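Local coordinates for 16S rRNA aminocarboxypropyltransferase (PDB 5APG), which probably catalyses the S-adenosylmethionine-dependent transfer of an aminocarboxypropyl group to N1-methylpseudouridine in 16S rRNA, the last step of a hypermodification, at residues A[53-66]-A[116-128]. Sequence-based numbering, arbitrary orientation.
Sequences LTPSDRVIAESRGL and VAAALYIMGFKDE
Met123, present as selenomethionine and just past helix 112-122, packs its side chain against Leu53, Asp57 and Ala61. With CG beside its own backbone N (chi1 -64°) and a bend at chi3, it brings SE to 3.7 Å from Ala61 CB and folds the terminal CE against the same methyl. Deeper in, Leu53 lays CD2 on the helix backbone, 3.6 Å from Ala119 CA, while CD2 of Leu66 meets Ala119 CB from strand 66-70; alanine lets both leucines come close. Ile122 sets CG2 against the Thr54-Pro55 peptide and Pro55 CD, and its carbonyl O receives a CA-H...O contact from Pro55 CA at 3.4 Å. This side is largely buried and mostly apolar.

Toward solvent the contact turns polar. The extended chain of Arg58 runs alongside Met123 O, and NH1 donates to Met123 O (2.9 Å, 157°), in the carbonyl plane and on a lone pair. The guanidinium lies flat on one face of the Phe125 ring, planes 10° apart, an off-centre cation-pi stack with Arg58 CZ 4.0 Å from the centroid of the Phe125 ring. A water links NH2 to Gly124 O, and a salt bridge with Glu62 OE2, its hydrogen bond from NE weak, may further restrain the group. Replacing Arg58 by an alanine is likely to leave Met123 O without this donor and Glu62 without its charged mate, and to strip the Phe125 ring of its stacked guanidinium.

Gly124, at positive phi, is the C' residue of a Schellman motif, with Phe125 N bonded to Leu120 O and Gly124 N to Tyr121 O. Helix 58-63 packs against the end of helix 112-122, closed by this Schellman motif, in the SPOUT-type fold, where Leu53 also neighbours the S-adenosylmethionine-binding Leu93.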
loop_
_atom_site.group_PDB
_atom_site.type_symbol
_atom_site.label_atom_id
_atom_site.label_comp_id
_atom_site.label_asym_id
_atom_site.label_seq_id
_atom_site.Cartn_x
_atom_site.Cartn_y
_atom_site.Cartn_z
ATOM N N LEU A 53 -1.377 8.128 4.561
ATOM C CA LEU A 53 -2.482 8.412 3.656
ATOM C C LEU A 53 -3.738 8.764 4.443
ATOM O O LEU A 53 -4.026 8.136 5.456
ATOM C CB LEU A 53 -2.748 7.200 2.759
ATOM C CG LEU A 53 -3.675 7.388 1.561
ATOM C CD1 LEU A 53 -2.930 8.067 0.415
ATOM C CD2 LEU A 53 -4.261 6.043 1.129
ATOM N N THR A 54 -4.481 9.761 3.972
ATOM C CA THR A 54 -5.732 10.171 4.609
ATOM C C THR A 54 -6.846 10.251 3.558
ATOM O O THR A 54 -6.557 10.305 2.365
ATOM C CB THR A 54 -5.584 11.536 5.327
ATOM O OG1 THR A 54 -5.126 12.522 4.396
ATOM C CG2 THR A 54 -4.601 11.427 6.490
ATOM N N PRO A 55 -8.120 10.250 3.993
ATOM C CA PRO A 55 -9.234 10.309 3.037
ATOM C C PRO A 55 -9.147 11.475 2.054
ATOM O O PRO A 55 -9.518 11.314 0.893
ATOM C CB PRO A 55 -10.459 10.466 3.944
ATOM C CG PRO A 55 -10.075 9.765 5.190
ATOM C CD PRO A 55 -8.602 10.046 5.373
ATOM N N SER A 56 -8.644 12.623 2.503
ATOM C CA SER A 56 -8.615 13.806 1.649
ATOM C C SER A 56 -7.626 13.669 0.490
ATOM O O SER A 56 -7.666 14.457 -0.450
ATOM C CB SER A 56 -8.296 15.059 2.476
ATOM O OG SER A 56 -7.125 14.877 3.253
ATOM N N ASP A 57 -6.750 12.666 0.550
ATOM C CA ASP A 57 -5.864 12.362 -0.578
ATOM C C ASP A 57 -6.633 11.839 -1.797
ATOM O O ASP A 57 -6.077 11.736 -2.896
ATOM C CB ASP A 57 -4.791 11.343 -0.171
ATOM C CG ASP A 57 -3.805 11.904 0.847
ATOM O OD1 ASP A 57 -3.517 13.119 0.791
ATOM O OD2 ASP A 57 -3.321 11.137 1.706
ATOM N N ARG A 58 -7.907 11.503 -1.598
ATOM C CA ARG A 58 -8.786 11.095 -2.700
ATOM C C ARG A 58 -8.750 12.067 -3.885
ATOM O O ARG A 58 -8.735 11.649 -5.046
ATOM C CB ARG A 58 -10.230 10.964 -2.206
ATOM C CG ARG A 58 -11.230 10.617 -3.300
ATOM C CD ARG A 58 -12.662 10.725 -2.786
ATOM N NE ARG A 58 -13.640 10.440 -3.836
ATOM C CZ ARG A 58 -14.275 9.282 -3.973
ATOM N NH1 ARG A 58 -14.042 8.290 -3.122
ATOM N NH2 ARG A 58 -15.148 9.114 -4.960
ATOM N N VAL A 59 -8.738 13.363 -3.588
ATOM C CA VAL A 59 -8.801 14.383 -4.632
ATOM C C VAL A 59 -7.609 14.275 -5.587
ATOM O O VAL A 59 -7.758 14.439 -6.798
ATOM C CB VAL A 59 -8.880 15.811 -4.025
ATOM C CG1 VAL A 59 -7.697 16.090 -3.113
ATOM C CG2 VAL A 59 -8.964 16.858 -5.118
ATOM N N ILE A 60 -6.437 13.963 -5.036
ATOM C CA ILE A 60 -5.223 13.788 -5.828
ATOM C C ILE A 60 -5.247 12.486 -6.628
ATOM O O ILE A 60 -4.877 12.463 -7.803
ATOM C CB ILE A 60 -3.968 13.808 -4.926
ATOM C CG1 ILE A 60 -3.859 15.151 -4.205
ATOM C CG2 ILE A 60 -2.711 13.536 -5.742
ATOM C CD1 ILE A 60 -3.690 16.327 -5.140
ATOM N N ALA A 61 -5.685 11.406 -5.986
ATOM C CA ALA A 61 -5.816 10.113 -6.656
ATOM C C ALA A 61 -6.767 10.184 -7.849
ATOM O O ALA A 61 -6.527 9.557 -8.876
ATOM C CB ALA A 61 -6.291 9.054 -5.671
ATOM N N GLU A 62 -7.849 10.943 -7.709
ATOM C CA GLU A 62 -8.806 11.120 -8.799
ATOM C C GLU A 62 -8.233 11.902 -9.974
ATOM O O GLU A 62 -8.534 11.608 -11.130
ATOM C CB GLU A 62 -10.058 11.842 -8.306
ATOM C CG GLU A 62 -10.899 11.075 -7.319
ATOM C CD GLU A 62 -12.071 11.897 -6.827
ATOM O OE1 GLU A 62 -11.880 13.102 -6.548
ATOM O OE2 GLU A 62 -13.184 11.342 -6.731
ATOM N N SER A 63 -7.422 12.911 -9.672
ATOM C CA SER A 63 -6.975 13.853 -10.693
ATOM C C SER A 63 -5.612 13.506 -11.293
ATOM O O SER A 63 -5.364 13.785 -12.468
ATOM C CB SER A 63 -6.946 15.271 -10.113
ATOM O OG SER A 63 -6.192 15.315 -8.909
ATOM N N ARG A 64 -4.735 12.896 -10.499
ATOM C CA ARG A 64 -3.396 12.549 -10.972
ATOM C C ARG A 64 -3.176 11.038 -11.014
ATOM O O ARG A 64 -2.386 10.544 -11.818
ATOM C CB ARG A 64 -2.313 13.197 -10.093
ATOM C CG ARG A 64 -2.128 14.711 -10.267
ATOM C CD ARG A 64 -2.891 15.478 -9.197
ATOM N NE ARG A 64 -2.653 16.921 -9.238
ATOM C CZ ARG A 64 -1.670 17.537 -8.582
ATOM N NH1 ARG A 64 -0.810 16.837 -7.851
ATOM N NH2 ARG A 64 -1.541 18.854 -8.668
ATOM N N GLY A 65 -3.862 10.306 -10.142
ATOM C CA GLY A 65 -3.737 8.857 -10.104
ATOM C C GLY A 65 -3.047 8.338 -8.854
ATOM O O GLY A 65 -2.653 9.115 -7.978
ATOM N N LEU A 66 -2.901 7.018 -8.775
ATOM C CA LEU A 66 -2.243 6.358 -7.647
ATOM C C LEU A 66 -1.094 5.491 -8.154
ATOM O O LEU A 66 -1.299 4.613 -8.993
ATOM C CB LEU A 66 -3.238 5.500 -6.856
ATOM C CG LEU A 66 -2.686 4.714 -5.658
ATOM C CD1 LEU A 66 -2.254 5.649 -4.542
ATOM C CD2 LEU A 66 -3.709 3.701 -5.143
ATOM N N VAL A 116 -2.997 -1.622 -2.208
ATOM C CA VAL A 116 -3.882 -0.943 -3.147
ATOM C C VAL A 116 -5.295 -0.880 -2.572
ATOM O O VAL A 116 -5.928 0.174 -2.571
ATOM C CB VAL A 116 -3.897 -1.651 -4.523
ATOM C CG1 VAL A 116 -5.043 -1.136 -5.393
ATOM C CG2 VAL A 116 -2.550 -1.459 -5.230
ATOM N N ALA A 117 -5.781 -2.004 -2.059
ATOM C CA ALA A 117 -7.132 -2.056 -1.505
ATOM C C ALA A 117 -7.282 -1.149 -0.285
ATOM O O ALA A 117 -8.289 -0.456 -0.141
ATOM C CB ALA A 117 -7.492 -3.478 -1.146
ATOM N N ALA A 118 -6.287 -1.166 0.601
ATOM C CA ALA A 118 -6.298 -0.284 1.766
ATOM C C ALA A 118 -6.360 1.186 1.352
ATOM O O ALA A 118 -7.139 1.968 1.907
ATOM C CB ALA A 118 -5.072 -0.536 2.640
ATOM N N ALA A 119 -5.537 1.561 0.376
ATOM C CA ALA A 119 -5.514 2.933 -0.110
ATOM C C ALA A 119 -6.879 3.326 -0.668
ATOM O O ALA A 119 -7.402 4.399 -0.361
ATOM C CB ALA A 119 -4.431 3.110 -1.172
ATOM N N LEU A 120 -7.447 2.449 -1.491
ATOM C CA LEU A 120 -8.779 2.668 -2.055
ATOM C C LEU A 120 -9.834 2.846 -0.964
ATOM O O LEU A 120 -10.640 3.780 -1.004
ATOM C CB LEU A 120 -9.172 1.498 -2.963
ATOM C CG LEU A 120 -8.428 1.372 -4.296
ATOM C CD1 LEU A 120 -8.826 0.087 -5.024
ATOM C CD2 LEU A 120 -8.687 2.588 -5.166
ATOM N N TYR A 121 -9.831 1.938 0.005
ATOM C CA TYR A 121 -10.800 1.982 1.097
ATOM C C TYR A 121 -10.719 3.311 1.854
ATOM O O TYR A 121 -11.731 3.981 2.069
ATOM C CB TYR A 121 -10.569 0.812 2.055
ATOM C CG TYR A 121 -11.701 0.585 3.036
ATOM C CD1 TYR A 121 -11.845 1.384 4.164
ATOM C CD2 TYR A 121 -12.628 -0.432 2.831
ATOM C CE1 TYR A 121 -12.881 1.177 5.061
ATOM C CE2 TYR A 121 -13.668 -0.647 3.721
ATOM C CZ TYR A 121 -13.788 0.160 4.833
ATOM O OH TYR A 121 -14.817 -0.048 5.720
ATOM N N ILE A 122 -9.505 3.690 2.241
ATOM C CA ILE A 122 -9.279 4.907 3.022
ATOM C C ILE A 122 -9.748 6.147 2.261
ATOM O O ILE A 122 -10.272 7.092 2.852
ATOM C CB ILE A 122 -7.786 5.039 3.402
ATOM C CG1 ILE A 122 -7.430 4.005 4.471
ATOM C CG2 ILE A 122 -7.457 6.445 3.918
ATOM C CD1 ILE A 122 -5.965 3.630 4.482
HETATM N N MSE A 123 -9.598 6.123 0.941
HETATM C CA MSE A 123 -9.970 7.269 0.126
HETATM C C MSE A 123 -11.425 7.211 -0.349
HETATM O O MSE A 123 -11.842 7.992 -1.201
HETATM C CB MSE A 123 -9.015 7.387 -1.063
HETATM C CG MSE A 123 -7.577 7.669 -0.638
HETATM SE SE MSE A 123 -6.393 8.085 -2.132
HETATM C CE MSE A 123 -6.489 6.396 -3.084
ATOM N N GLY A 124 -12.199 6.285 0.209
ATOM C CA GLY A 124 -13.627 6.252 -0.052
ATOM C C GLY A 124 -14.061 5.350 -1.193
ATOM O O GLY A 124 -15.234 5.343 -1.563
ATOM N N PHE A 125 -13.125 4.598 -1.760
ATOM C CA PHE A 125 -13.465 3.650 -2.820
ATOM C C PHE A 125 -13.626 2.249 -2.238
ATOM O O PHE A 125 -12.896 1.328 -2.599
ATOM C CB PHE A 125 -12.398 3.656 -3.920
ATOM C CG PHE A 125 -12.164 5.010 -4.533
ATOM C CD1 PHE A 125 -12.983 5.477 -5.549
ATOM C CD2 PHE A 125 -11.121 5.811 -4.097
ATOM C CE1 PHE A 125 -12.770 6.722 -6.114
ATOM C CE2 PHE A 125 -10.900 7.057 -4.657
ATOM C CZ PHE A 125 -11.726 7.513 -5.667
ATOM N N LYS A 126 -14.589 2.093 -1.336
ATOM C CA LYS A 126 -14.784 0.831 -0.625
ATOM C C LYS A 126 -15.216 -0.316 -1.536
ATOM O O LYS A 126 -14.745 -1.443 -1.380
ATOM C CB LYS A 126 -15.809 1.014 0.494
ATOM C CG LYS A 126 -15.333 1.948 1.591
ATOM C CD LYS A 126 -16.373 2.122 2.687
ATOM C CE LYS A 126 -15.762 2.823 3.896
ATOM N NZ LYS A 126 -16.788 3.416 4.793
ATOM N N ASP A 127 -16.102 -0.036 -2.484
ATOM C CA ASP A 127 -16.577 -1.081 -3.390
ATOM C C ASP A 127 -15.432 -1.576 -4.267
ATOM O O ASP A 127 -15.258 -2.779 -4.460
ATOM C CB ASP A 127 -17.723 -0.570 -4.259
ATOM C CG ASP A 127 -18.996 -0.338 -3.470
ATOM O OD1 ASP A 127 -19.088 -0.819 -2.322
ATOM O OD2 ASP A 127 -19.910 0.320 -4.003
ATOM N N GLU A 128 -14.657 -0.635 -4.792
ATOM C CA GLU A 128 -13.483 -0.959 -5.590
ATOM C C GLU A 128 -12.454 -1.751 -4.788
ATOM O O GLU A 128 -11.839 -2.683 -5.304
ATOM C CB GLU A 128 -12.848 0.319 -6.141
ATOM C CG GLU A 128 -13.698 1.024 -7.196
ATOM C CD GLU A 128 -14.781 1.912 -6.601
ATOM O OE1 GLU A 128 -14.906 1.967 -5.357
ATOM O OE2 GLU A 128 -15.506 2.563 -7.384
HETATM O O HOH W 1 -16.467 6.574 -4.199
#